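Local structure of allantoin racemase (Pseudomonas fluorescens, 5LG5) at residues Glu42-Asn47 with Tyr51-Ala56; Asp94-Ala99 with Asp125-Ala130; Val112-Thr115 with Thr119-Leu122; Leu166-Asp171 with Thr194-Val199. The protein interconverts the two enantiomers of allantoin and, as in related hydantoin racemases, may also act on other 5-monosubstituted hydantoins. All blocks are in the same frame, centred on the assembly; numbering follows the deposited sequence.

Contact 1: residues Glu42-Asn47 with Tyr51-Ala56; sequences ESVEGN and YLAAIA
The opening turn of helix 47-63, with the loop that leads into it, brings Asn-47 against Tyr-51 and Val-44 against Ala-53. Tyr-51 N donates to Asn-47 O over 2.8 Å, a regular i to i+4 bond in the opening turns of the helix. The same oxygen also lies close to the side chain of Tyr-51, 3.2 Å from its CD2 and oblique to the ring. With CG anti to the carbonyl carbon (chi1 -83°), the ring is swung to the side of the backbone N, which is why it comes to lie beside this carbonyl. Gly-46 holds the N-cap position of the helix, at backbone angles where a CB would collide with the carbonyl oxygen of Glu-45. Behind the cap the loop folds back over the helix, and Val-44 sets its CG2 methyl on Ala-53 CB at 3.9 Å, a small, wholly apolar touch. The phenol end of Tyr-51 reaches across a subunit boundary, its OH hydrogen-bonding Glu-82 of the second subunit while the ring stacks with His-79 of its own chain. A leucine here would probably leave that carboxylate without its phenol partner and His-79 without its stacking ring. Asn-47 N is bonded to Glu-86 of the second subunit, and Glu-45 forms a salt bridge with Lys-231 of that subunit.

Contact 2: residues Asp94-Ala99 with Asp125-Ala130; sequences DITEAA and DRLKLA
Glu-97, Thr-96 and Leu-127 carry most of this buried packing, which joins the two alpha/beta halves of the chain: helix 95-103 follows strand 92-94 of one parallel sheet, helix 120-129 strand 110-114 of the other. The side chain of Glu-97 lies over the methyl of Ala-130, its CG 3.6 Å from Ala-130 CB, and a bend at chi2 (147°) turns the carboxylate toward Arg-126. The two charges do not meet directly, Glu-97 OE1 standing 4.5 Å from Arg-126 NH2. Water 1, above one face of the guanidinium, fills the step, donating to Glu-97 OE1 over 2.9 Å and to Arg-126 O over 2.7 Å. The direct ion pairs are made elsewhere: Glu-97 with Arg-81, Arg-126 with Glu-82 of the same chain. The preceding residue, Thr-96, touches Leu-127 CD2 with its CG2 at 3.8 Å. Thr-96 N reaches the anti lone pair of Asp-94 OD1 at 2.9 Å, the N-capping bond, and Thr-96 OG1 adds a second grip on that oxygen (2.6 Å) from the syn side, out of the carboxylate plane. A valine in place of Thr-96 would probably leave Asp-94 OD1 with the backbone donor alone and Gly-77 N without its hydroxyl acceptor. Carbon does most of the touching and water carries the polar link; no direct hydrogen bond crosses between the two segments, and each buried charge is probably balanced chiefly outside the pair.

Contact 3: residues Val112-Thr115 with Thr119-Leu122; sequences VVTT and TVPL
Thr-114, the last residue of strand 110-114, meets both Thr-119 and Val-120, where the chain enters helix 120-129. Its two branches share the work. Thr-114 OG1, set anti to the backbone N (chi1 -173°), lies 3.2 Å from Thr-119 OG1 and is hydrogen-bonded to Gly-179 O, at the end of the neighbouring strand 175-179. The methyl, Thr-114 CG2, is left to point at the helix, passing 3.4 Å from Thr-119 OG1 and 3.7 Å from Val-120 CG2. This is the connection between strand and helix in the beta-alpha-beta unit formed by strand 110-114, helix 120-129 and strand 136-141: the strand end faces the first residues of the helix across a short turn, and Val-120 goes on to pack against Val-139 and Ala-141 of the third element. Next along the chain comes Thr-115. Its side chain crosses that of Thr-119 at about a right angle, and Thr-115 OG1 stays 3.9 Å from Thr-119 OG1, a contact without a hydrogen bond. Thr-115 OG1 donates a weak 3.4 Å bond back to Thr-114 OG1. Three threonine oxygens thus gather at the turn. Thr-119 OG1 is hydrogen-bonded within the turn to Leu-116 O, which ties the entry to the helix to the chain just leaving the strand, while Thr-114 O is held by Ser-142.

Contact 4: residues Leu166-Asp171 with Thr194-Val199; sequences LAIRED and TGVPVV
Near the end of helix 153-171 the backbone comes closest to the segment 194-199 at Ile-168 and Thr-194, whose CA atoms are 8.4 Å apart, and no backbone bond spans that gap. A single methyl does the bridging. Ile-168 CD1 rests 3.7 Å from Thr-194 CB and 3.9 Å from Val-196 CG2, with Val-196 CG1 equally near, so it sits against both branches of the valine. Isoleucine and valine meet tip to tip, whereas Thr-194 comes past the methyl obliquely. The reach of Ile-168 follows from its torsions: CG1 lies beside the backbone N (chi1 -63°) and the chain runs on extended (chi2 159°), carrying CD1 well out from the helix. Thr-194 turns its hydroxyl elsewhere, OG1 being bonded to Ile-190 O one turn back in helix 187-194, and offers carbon to the isoleucine. Gly-195 follows with a positive phi of 80°, by which the chain leaves that helix and turns so that Val-196 also faces Ile-168. The contact thus joins the end of helix 153-171 to the turn between helix 187-194 and strand 198-199, an outermost strand, within this chain, of its parallel sheet. Val-196 packs in addition on Ile-176 of strand 175-179 and on Ile-222 of the third subunit. Arg-169 NH2 and Glu-170 OE2 form a salt bridge of 2.8 Å, and Asp-171 is paired with Arg-140. With carbon alone crossing between the segments, the join rests on shape and on the burial of apolar surface, not on directed bonds.

Contacts 1, 2 and 4 follow one another along the chain, while contact 3 falls within the residues that contact 2 spans. Contacts 2 and 3 share helix 120-129, their centres 11 Å apart, and meet where Leu-127 packs on Val-112. Contact 1 reaches contact 3 through Gly-46 and Leu-122, and contact 2 reaches contact 4 through Ala-99 and Val-199; contacts 1 and 4 are the most distant, about 28 Å between centres. Contacts 3 and 4 both reach the parallel sheet containing strands 110-114 and 198-199. Helix 120-129 follows strand 110-114 and helix 95-103 follows strand 92-94 of the other sheet, so contact 2 packs the two halves of the chain together; it borders the second, third and fourth subunits.

Contact 1: residues Glu42-Asn47 with Tyr51-Ala56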
loop_
_atom_site.group_PDB
_atom_site.type_symbol
_atom_site.label_atom_id
_atom_site.label_comp_id
_atom_site.label_asym_id
_atom_site.label_seq_id
_atom_site.Cartn_x
_atom_site.Cartn_y
_atom_site.Cartn_z
ATOM N N GLU E 42 -30.976 18.813 -2.414
ATOM C CA GLU E 42 -30.994 19.674 -1.225
ATOM C C GLU E 42 -29.996 19.186 -0.180
ATOM O O GLU E 42 -29.595 19.914 0.722
ATOM C CB GLU E 42 -32.409 19.763 -0.642
ATOM C CG GLU E 42 -32.987 18.432 -0.185
ATOM C CD GLU E 42 -34.375 18.584 0.411
ATOM O OE1 GLU E 42 -34.681 19.668 0.945
ATOM O OE2 GLU E 42 -35.165 17.625 0.326
ATOM N N SER E 43 -29.631 17.922 -0.296
ATOM C CA SER E 43 -28.555 17.362 0.492
ATOM C C SER E 43 -27.895 16.293 -0.355
ATOM O O SER E 43 -28.563 15.581 -1.109
ATOM C CB SER E 43 -29.066 16.813 1.830
ATOM O OG SER E 43 -29.791 15.620 1.644
ATOM N N VAL E 44 -26.575 16.200 -0.248
ATOM C CA VAL E 44 -25.817 15.268 -1.071
ATOM C C VAL E 44 -25.464 13.983 -0.336
ATOM O O VAL E 44 -24.563 13.971 0.501
ATOM C CB VAL E 44 -24.544 15.917 -1.564
ATOM C CG1 VAL E 44 -23.759 14.923 -2.415
ATOM C CG2 VAL E 44 -24.892 17.160 -2.353
ATOM N N GLU E 45 -26.163 12.900 -0.659
ATOM C CA GLU E 45 -26.005 11.662 0.093
ATOM C C GLU E 45 -25.831 10.468 -0.834
ATOM O O GLU E 45 -26.636 9.534 -0.809
ATOM C CB GLU E 45 -27.234 11.433 0.987
ATOM C CG GLU E 45 -27.456 12.529 2.032
ATOM C CD GLU E 45 -28.830 12.438 2.690
ATOM O OE1 GLU E 45 -29.773 11.921 2.040
ATOM O OE2 GLU E 45 -28.956 12.864 3.864
ATOM N N GLY E 46 -24.773 10.489 -1.634
ATOM C CA GLY E 46 -24.519 9.410 -2.567
ATOM C C GLY E 46 -23.837 9.849 -3.847
ATOM O O GLY E 46 -23.575 11.043 -4.066
ATOM N N ASN E 47 -23.521 8.857 -4.679
ATOM C CA ASN E 47 -22.730 9.070 -5.882
ATOM C C ASN E 47 -23.431 9.955 -6.898
ATOM O O ASN E 47 -22.843 10.897 -7.432
ATOM C CB ASN E 47 -22.336 7.728 -6.513
ATOM C CG ASN E 47 -21.502 6.870 -5.583
ATOM O OD1 ASN E 47 -22.007 5.928 -4.971
ATOM N ND2 ASN E 47 -20.225 7.190 -5.466
ATOM N N TYR E 51 -21.972 13.554 -7.918
ATOM C CA TYR E 51 -21.619 13.911 -9.293
ATOM C C TYR E 51 -22.443 15.097 -9.768
ATOM O O TYR E 51 -21.952 15.988 -10.471
ATOM C CB TYR E 51 -21.824 12.714 -10.217
ATOM C CG TYR E 51 -20.657 11.750 -10.225
ATOM C CD1 TYR E 51 -19.368 12.193 -10.499
ATOM C CD2 TYR E 51 -20.841 10.407 -9.931
ATOM C CE1 TYR E 51 -18.295 11.316 -10.511
ATOM C CE2 TYR E 51 -19.766 9.511 -9.932
ATOM C CZ TYR E 51 -18.498 9.977 -10.223
ATOM O OH TYR E 51 -17.431 9.105 -10.231
ATOM N N LEU E 52 -23.711 15.099 -9.375
ATOM C CA LEU E 52 -24.578 16.228 -9.662
ATOM C C LEU E 52 -24.055 17.480 -8.990
ATOM O O LEU E 52 -23.994 18.548 -9.590
ATOM C CB LEU E 52 -25.994 15.916 -9.186
ATOM C CG LEU E 52 -27.032 17.008 -9.442
ATOM C CD1 LEU E 52 -27.012 17.421 -10.901
ATOM C CD2 LEU E 52 -28.409 16.491 -9.013
ATOM N N ALA E 53 -23.665 17.360 -7.731
ATOM C CA ALA E 53 -23.129 18.521 -7.042
ATOM C C ALA E 53 -21.827 19.021 -7.692
ATOM O O ALA E 53 -21.601 20.229 -7.783
ATOM C CB ALA E 53 -22.915 18.199 -5.567
ATOM N N ALA E 54 -20.985 18.102 -8.176
ATOM C CA ALA E 54 -19.723 18.515 -8.806
ATOM C C ALA E 54 -19.947 19.532 -9.913
ATOM O O ALA E 54 -19.323 20.589 -9.936
ATOM C CB ALA E 54 -18.966 17.297 -9.373
ATOM N N ILE E 55 -20.852 19.203 -10.821
ATOM C CA ILE E 55 -21.149 20.060 -11.965
ATOM C C ILE E 55 -21.856 21.325 -11.536
ATOM O O ILE E 55 -21.588 22.406 -12.053
ATOM C CB ILE E 55 -22.039 19.330 -13.000
ATOM C CG1 ILE E 55 -21.259 18.189 -13.622
ATOM C CG2 ILE E 55 -22.442 20.276 -14.119
ATOM C CD1 ILE E 55 -19.921 18.674 -14.119
ATOM N N ALA E 56 -22.785 21.168 -10.600
ATOM C CA ALA E 56 -23.531 22.301 -10.063
ATOM C C ALA E 56 -22.599 23.339 -9.466
ATOM O O ALA E 56 -22.756 24.532 -9.718
ATOM C CB ALA E 56 -24.530 21.823 -9.023
#

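Contact 2: residues Asp94-Ala99 with Asp125-Ala130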
loop_
_atom_site.group_PDB
_atom_site.type_symbol
_atom_site.label_atom_id
_atom_site.label_comp_id
_atom_site.label_asym_id
_atom_site.label_seq_id
_atom_site.Cartn_x
_atom_site.Cartn_y
_atom_site.Cartn_z
ATOM N N ASP E 94 -11.107 21.975 -0.739
ATOM C CA ASP E 94 -12.293 21.261 -0.338
ATOM C C ASP E 94 -12.210 21.037 1.157
ATOM O O ASP E 94 -11.141 20.694 1.677
ATOM C CB ASP E 94 -12.398 19.939 -1.082
ATOM C CG ASP E 94 -13.738 19.317 -0.908
ATOM O OD1 ASP E 94 -14.014 18.788 0.199
ATOM O OD2 ASP E 94 -14.544 19.419 -1.857
ATOM N N ILE E 95 -13.329 21.209 1.849
ATOM C CA ILE E 95 -13.312 21.124 3.313
ATOM C C ILE E 95 -12.914 19.740 3.808
ATOM O O ILE E 95 -12.444 19.586 4.932
ATOM C CB ILE E 95 -14.648 21.561 3.950
ATOM C CG1 ILE E 95 -15.765 20.559 3.635
ATOM C CG2 ILE E 95 -15.014 22.979 3.492
ATOM C CD1 ILE E 95 -17.109 20.881 4.346
ATOM N N THR E 96 -13.095 18.742 2.948
ATOM C CA THR E 96 -12.713 17.371 3.246
ATOM C C THR E 96 -11.223 17.274 3.505
ATOM O O THR E 96 -10.775 16.817 4.558
ATOM C CB THR E 96 -13.021 16.454 2.046
ATOM O OG1 THR E 96 -14.389 16.624 1.637
ATOM C CG2 THR E 96 -12.744 14.997 2.392
ATOM N N GLU E 97 -10.452 17.715 2.527
ATOM C CA GLU E 97 -9.010 17.668 2.630
ATOM C C GLU E 97 -8.504 18.699 3.612
ATOM O O GLU E 97 -7.597 18.424 4.386
ATOM C CB GLU E 97 -8.425 17.811 1.233
ATOM C CG GLU E 97 -8.889 16.620 0.413
ATOM C CD GLU E 97 -9.101 16.921 -1.044
ATOM O OE1 GLU E 97 -9.949 16.235 -1.648
ATOM O OE2 GLU E 97 -8.438 17.837 -1.582
ATOM N N ALA E 98 -9.158 19.852 3.652
ATOM C CA ALA E 98 -8.798 20.856 4.642
ATOM C C ALA E 98 -8.883 20.252 6.040
ATOM O O ALA E 98 -7.921 20.326 6.806
ATOM C CB ALA E 98 -9.702 22.065 4.528
ATOM N N ALA E 99 -10.003 19.598 6.355
ATOM C CA ALA E 99 -10.164 19.016 7.689
ATOM C C ALA E 99 -9.113 17.941 7.980
ATOM O O ALA E 99 -8.465 17.976 9.032
ATOM C CB ALA E 99 -11.573 18.455 7.870
ATOM N N ASP E 125 -13.033 7.091 -0.213
ATOM C CA ASP E 125 -12.447 7.196 -1.548
ATOM C C ASP E 125 -11.782 8.569 -1.802
ATOM O O ASP E 125 -10.667 8.634 -2.321
ATOM C CB ASP E 125 -13.484 6.873 -2.639
ATOM C CG ASP E 125 -13.790 5.372 -2.762
ATOM O OD1 ASP E 125 -14.780 5.033 -3.453
ATOM O OD2 ASP E 125 -13.075 4.532 -2.172
ATOM N N ARG E 126 -12.441 9.658 -1.407
ATOM C CA ARG E 126 -11.868 10.997 -1.599
ATOM C C ARG E 126 -10.566 11.221 -0.804
ATOM O O ARG E 126 -9.641 11.880 -1.283
ATOM C CB ARG E 126 -12.891 12.107 -1.271
ATOM C CG ARG E 126 -14.105 12.180 -2.226
ATOM C CD ARG E 126 -13.705 12.310 -3.700
ATOM N NE ARG E 126 -13.090 13.607 -4.006
ATOM C CZ ARG E 126 -12.620 13.951 -5.207
ATOM N NH1 ARG E 126 -12.674 13.089 -6.210
ATOM N NH2 ARG E 126 -12.088 15.153 -5.406
ATOM N N LEU E 127 -10.527 10.713 0.423
ATOM C CA LEU E 127 -9.349 10.840 1.286
ATOM C C LEU E 127 -8.173 10.028 0.738
ATOM O O LEU E 127 -7.012 10.456 0.817
ATOM C CB LEU E 127 -9.691 10.426 2.728
ATOM C CG LEU E 127 -10.619 11.377 3.500
ATOM C CD1 LEU E 127 -11.028 10.810 4.864
ATOM C CD2 LEU E 127 -9.935 12.725 3.684
ATOM N N LYS E 128 -8.478 8.849 0.196
ATOM C CA LYS E 128 -7.461 8.012 -0.443
ATOM C C LYS E 128 -6.869 8.688 -1.663
ATOM O O LYS E 128 -5.645 8.751 -1.821
ATOM C CB LYS E 128 -8.048 6.647 -0.817
ATOM C CG LYS E 128 -8.233 5.734 0.385
ATOM C CD LYS E 128 -8.948 4.444 -0.000
ATOM C CE LYS E 128 -9.176 3.573 1.225
ATOM N NZ LYS E 128 -9.941 2.336 0.872
ATOM N N LEU E 129 -7.745 9.225 -2.504
ATOM C CA LEU E 129 -7.326 9.895 -3.720
ATOM C C LEU E 129 -6.496 11.131 -3.387
ATOM O O LEU E 129 -5.559 11.472 -4.117
ATOM C CB LEU E 129 -8.549 10.323 -4.545
ATOM C CG LEU E 129 -8.984 9.293 -5.598
ATOM C CD1 LEU E 129 -10.322 9.659 -6.251
ATOM C CD2 LEU E 129 -7.903 9.041 -6.643
ATOM N N ALA E 130 -6.849 11.811 -2.295
ATOM C CA ALA E 130 -6.128 13.008 -1.876
ATOM C C ALA E 130 -4.805 12.660 -1.195
ATOM O O ALA E 130 -4.006 13.539 -0.912
ATOM C CB ALA E 130 -6.999 13.864 -0.948
HETATM O O HOH W 1 -9.783 13.758 -3.210
HETATM O O HOH W 2 -12.432 16.288 -1.953
#

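Contact 3: residues Val112-Thr115 with Thr119-Leu122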
loop_
_atom_site.group_PDB
_atom_site.type_symbol
_atom_site.label_atom_id
_atom_site.label_comp_id
_atom_site.label_asym_id
_atom_site.label_seq_id
_atom_site.Cartn_x
_atom_site.Cartn_y
_atom_site.Cartn_z
ATOM N N VAL E 112 -13.140 10.638 10.907
ATOM C CA VAL E 112 -14.165 11.493 10.371
ATOM C C VAL E 112 -15.518 10.986 10.830
ATOM O O VAL E 112 -15.797 9.797 10.737
ATOM C CB VAL E 112 -14.104 11.505 8.829
ATOM C CG1 VAL E 112 -15.173 12.435 8.258
ATOM C CG2 VAL E 112 -12.697 11.910 8.359
ATOM N N VAL E 113 -16.352 11.878 11.340
ATOM C CA VAL E 113 -17.711 11.494 11.671
ATOM C C VAL E 113 -18.629 12.129 10.657
ATOM O O VAL E 113 -18.683 13.351 10.545
ATOM C CB VAL E 113 -18.140 11.929 13.083
ATOM C CG1 VAL E 113 -19.606 11.588 13.290
ATOM C CG2 VAL E 113 -17.260 11.264 14.143
ATOM N N THR E 114 -19.331 11.307 9.890
ATOM C CA THR E 114 -20.209 11.862 8.870
ATOM C C THR E 114 -21.658 11.571 9.234
ATOM O O THR E 114 -21.962 11.194 10.378
ATOM C CB THR E 114 -19.849 11.345 7.432
ATOM O OG1 THR E 114 -20.618 12.041 6.438
ATOM C CG2 THR E 114 -20.075 9.847 7.301
ATOM N N THR E 115 -22.532 11.757 8.249
ATOM C CA THR E 115 -23.971 11.632 8.405
ATOM C C THR E 115 -24.448 10.207 8.192
ATOM O O THR E 115 -24.633 9.445 9.145
ATOM C CB THR E 115 -24.666 12.524 7.378
ATOM O OG1 THR E 115 -24.022 12.353 6.101
ATOM C CG2 THR E 115 -24.563 13.982 7.808
ATOM N N THR E 119 -22.544 7.335 2.792
ATOM C CA THR E 119 -21.601 8.362 2.383
ATOM C C THR E 119 -20.182 8.021 2.815
ATOM O O THR E 119 -19.233 8.596 2.294
ATOM C CB THR E 119 -21.956 9.760 2.952
ATOM O OG1 THR E 119 -21.676 9.794 4.358
ATOM C CG2 THR E 119 -23.420 10.070 2.717
ATOM N N VAL E 120 -20.053 7.064 3.737
ATOM C CA VAL E 120 -18.750 6.671 4.286
ATOM C C VAL E 120 -17.746 6.210 3.214
ATOM O O VAL E 120 -16.604 6.690 3.185
ATOM C CB VAL E 120 -18.906 5.601 5.399
ATOM C CG1 VAL E 120 -17.576 4.870 5.658
ATOM C CG2 VAL E 120 -19.430 6.247 6.668
ATOM N N PRO E 121 -18.163 5.285 2.324
ATOM C CA PRO E 121 -17.180 4.884 1.308
ATOM C C PRO E 121 -16.805 6.020 0.349
ATOM O O PRO E 121 -15.685 6.034 -0.163
ATOM C CB PRO E 121 -17.869 3.715 0.577
ATOM C CG PRO E 121 -19.322 3.836 0.907
ATOM C CD PRO E 121 -19.369 4.433 2.290
ATOM N N LEU E 122 -17.712 6.966 0.134
ATOM C CA LEU E 122 -17.419 8.124 -0.705
ATOM C C LEU E 122 -16.293 8.952 -0.060
ATOM O O LEU E 122 -15.351 9.392 -0.727
ATOM C CB LEU E 122 -18.669 8.994 -0.888
ATOM C CG LEU E 122 -19.913 8.510 -1.668
ATOM C CD1 LEU E 122 -20.421 9.522 -2.686
ATOM C CD2 LEU E 122 -19.751 7.137 -2.271
#

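Contact 4: residues Leu166-Asp171 with Thr194-Val199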
loop_
_atom_site.group_PDB
_atom_site.type_symbol
_atom_site.label_atom_id
_atom_site.label_comp_id
_atom_site.label_asym_id
_atom_site.label_seq_id
_atom_site.Cartn_x
_atom_site.Cartn_y
_atom_site.Cartn_z
ATOM N N LEU E 166 -16.624 6.477 20.002
ATOM C CA LEU E 166 -16.243 5.159 19.512
ATOM C C LEU E 166 -14.949 5.234 18.710
ATOM O O LEU E 166 -14.079 4.365 18.816
ATOM C CB LEU E 166 -17.366 4.558 18.662
ATOM C CG LEU E 166 -18.650 4.156 19.389
ATOM C CD1 LEU E 166 -19.732 3.747 18.394
ATOM C CD2 LEU E 166 -18.370 2.998 20.355
ATOM N N ALA E 167 -14.826 6.286 17.912
ATOM C CA ALA E 167 -13.632 6.488 17.111
ATOM C C ALA E 167 -12.396 6.600 18.005
ATOM O O ALA E 167 -11.364 5.971 17.743
ATOM C CB ALA E 167 -13.790 7.727 16.247
ATOM N N ILE E 168 -12.517 7.370 19.080
ATOM C CA ILE E 168 -11.414 7.539 20.021
ATOM C C ILE E 168 -11.086 6.223 20.722
ATOM O O ILE E 168 -9.934 5.753 20.712
ATOM C CB ILE E 168 -11.771 8.618 21.075
ATOM C CG1 ILE E 168 -11.957 9.967 20.393
ATOM C CG2 ILE E 168 -10.735 8.678 22.186
ATOM C CD1 ILE E 168 -12.777 10.961 21.204
ATOM N N ARG E 169 -12.114 5.599 21.285
ATOM C CA ARG E 169 -11.930 4.397 22.091
ATOM C C ARG E 169 -11.523 3.179 21.269
ATOM O O ARG E 169 -10.521 2.526 21.565
ATOM C CB ARG E 169 -13.218 4.093 22.864
ATOM C CG ARG E 169 -13.202 2.787 23.630
ATOM C CD ARG E 169 -14.385 2.689 24.584
ATOM N NE ARG E 169 -15.498 1.974 23.966
ATOM C CZ ARG E 169 -15.553 0.658 23.779
ATOM N NH1 ARG E 169 -14.540 -0.125 24.147
ATOM N NH2 ARG E 169 -16.624 0.126 23.201
ATOM N N GLU E 170 -12.292 2.893 20.223
ATOM C CA GLU E 170 -12.078 1.696 19.422
ATOM C C GLU E 170 -11.097 1.879 18.267
ATOM O O GLU E 170 -10.308 0.985 17.971
ATOM C CB GLU E 170 -13.418 1.161 18.923
ATOM C CG GLU E 170 -14.356 0.795 20.058
ATOM C CD GLU E 170 -15.682 0.281 19.566
ATOM O OE1 GLU E 170 -15.920 0.358 18.338
ATOM O OE2 GLU E 170 -16.473 -0.211 20.403
ATOM N N ASP E 171 -11.162 3.016 17.587
ATOM C CA ASP E 171 -10.325 3.217 16.414
ATOM C C ASP E 171 -9.011 3.941 16.723
ATOM O O ASP E 171 -8.160 4.097 15.836
ATOM C CB ASP E 171 -11.094 3.970 15.322
ATOM C CG ASP E 171 -12.423 3.325 14.993
ATOM O OD1 ASP E 171 -12.524 2.098 15.155
ATOM O OD2 ASP E 171 -13.363 4.041 14.576
ATOM N N THR E 194 -15.799 15.265 24.115
ATOM C CA THR E 194 -14.836 14.169 23.869
ATOM C C THR E 194 -13.450 14.326 24.496
ATOM O O THR E 194 -12.780 13.333 24.784
ATOM C CB THR E 194 -14.621 13.930 22.355
ATOM O OG1 THR E 194 -14.183 15.149 21.734
ATOM C CG2 THR E 194 -15.916 13.472 21.708
ATOM N N GLY E 195 -12.999 15.567 24.656
ATOM C CA GLY E 195 -11.660 15.834 25.156
ATOM C C GLY E 195 -10.516 15.719 24.153
ATOM O O GLY E 195 -9.349 15.616 24.554
ATOM N N VAL E 196 -10.838 15.736 22.857
ATOM C CA VAL E 196 -9.824 15.749 21.789
ATOM C C VAL E 196 -10.056 16.937 20.842
ATOM O O VAL E 196 -11.156 17.488 20.818
ATOM C CB VAL E 196 -9.797 14.407 21.004
ATOM C CG1 VAL E 196 -9.659 13.247 21.961
ATOM C CG2 VAL E 196 -11.050 14.253 20.147
ATOM N N PRO E 197 -9.021 17.358 20.084
ATOM C CA PRO E 197 -9.259 18.436 19.110
ATOM C C PRO E 197 -10.287 18.027 18.062
ATOM O O PRO E 197 -10.266 16.890 17.604
ATOM C CB PRO E 197 -7.893 18.618 18.432
ATOM C CG PRO E 197 -6.893 18.016 19.390
ATOM C CD PRO E 197 -7.625 16.883 20.056
ATOM N N VAL E 198 -11.181 18.941 17.701
ATOM C CA VAL E 198 -12.167 18.649 16.673
ATOM C C VAL E 198 -11.990 19.664 15.572
ATOM O O VAL E 198 -11.945 20.865 15.831
ATOM C CB VAL E 198 -13.609 18.708 17.208
ATOM C CG1 VAL E 198 -14.591 18.342 16.111
ATOM C CG2 VAL E 198 -13.773 17.764 18.381
ATOM N N VAL E 199 -11.857 19.189 14.341
ATOM C CA VAL E 199 -11.610 20.099 13.239
ATOM C C VAL E 199 -12.874 20.287 12.410
ATOM O O VAL E 199 -13.531 19.325 12.036
ATOM C CB VAL E 199 -10.447 19.616 12.358
ATOM C CG1 VAL E 199 -10.169 20.622 11.259
ATOM C CG2 VAL E 199 -9.204 19.437 13.208
#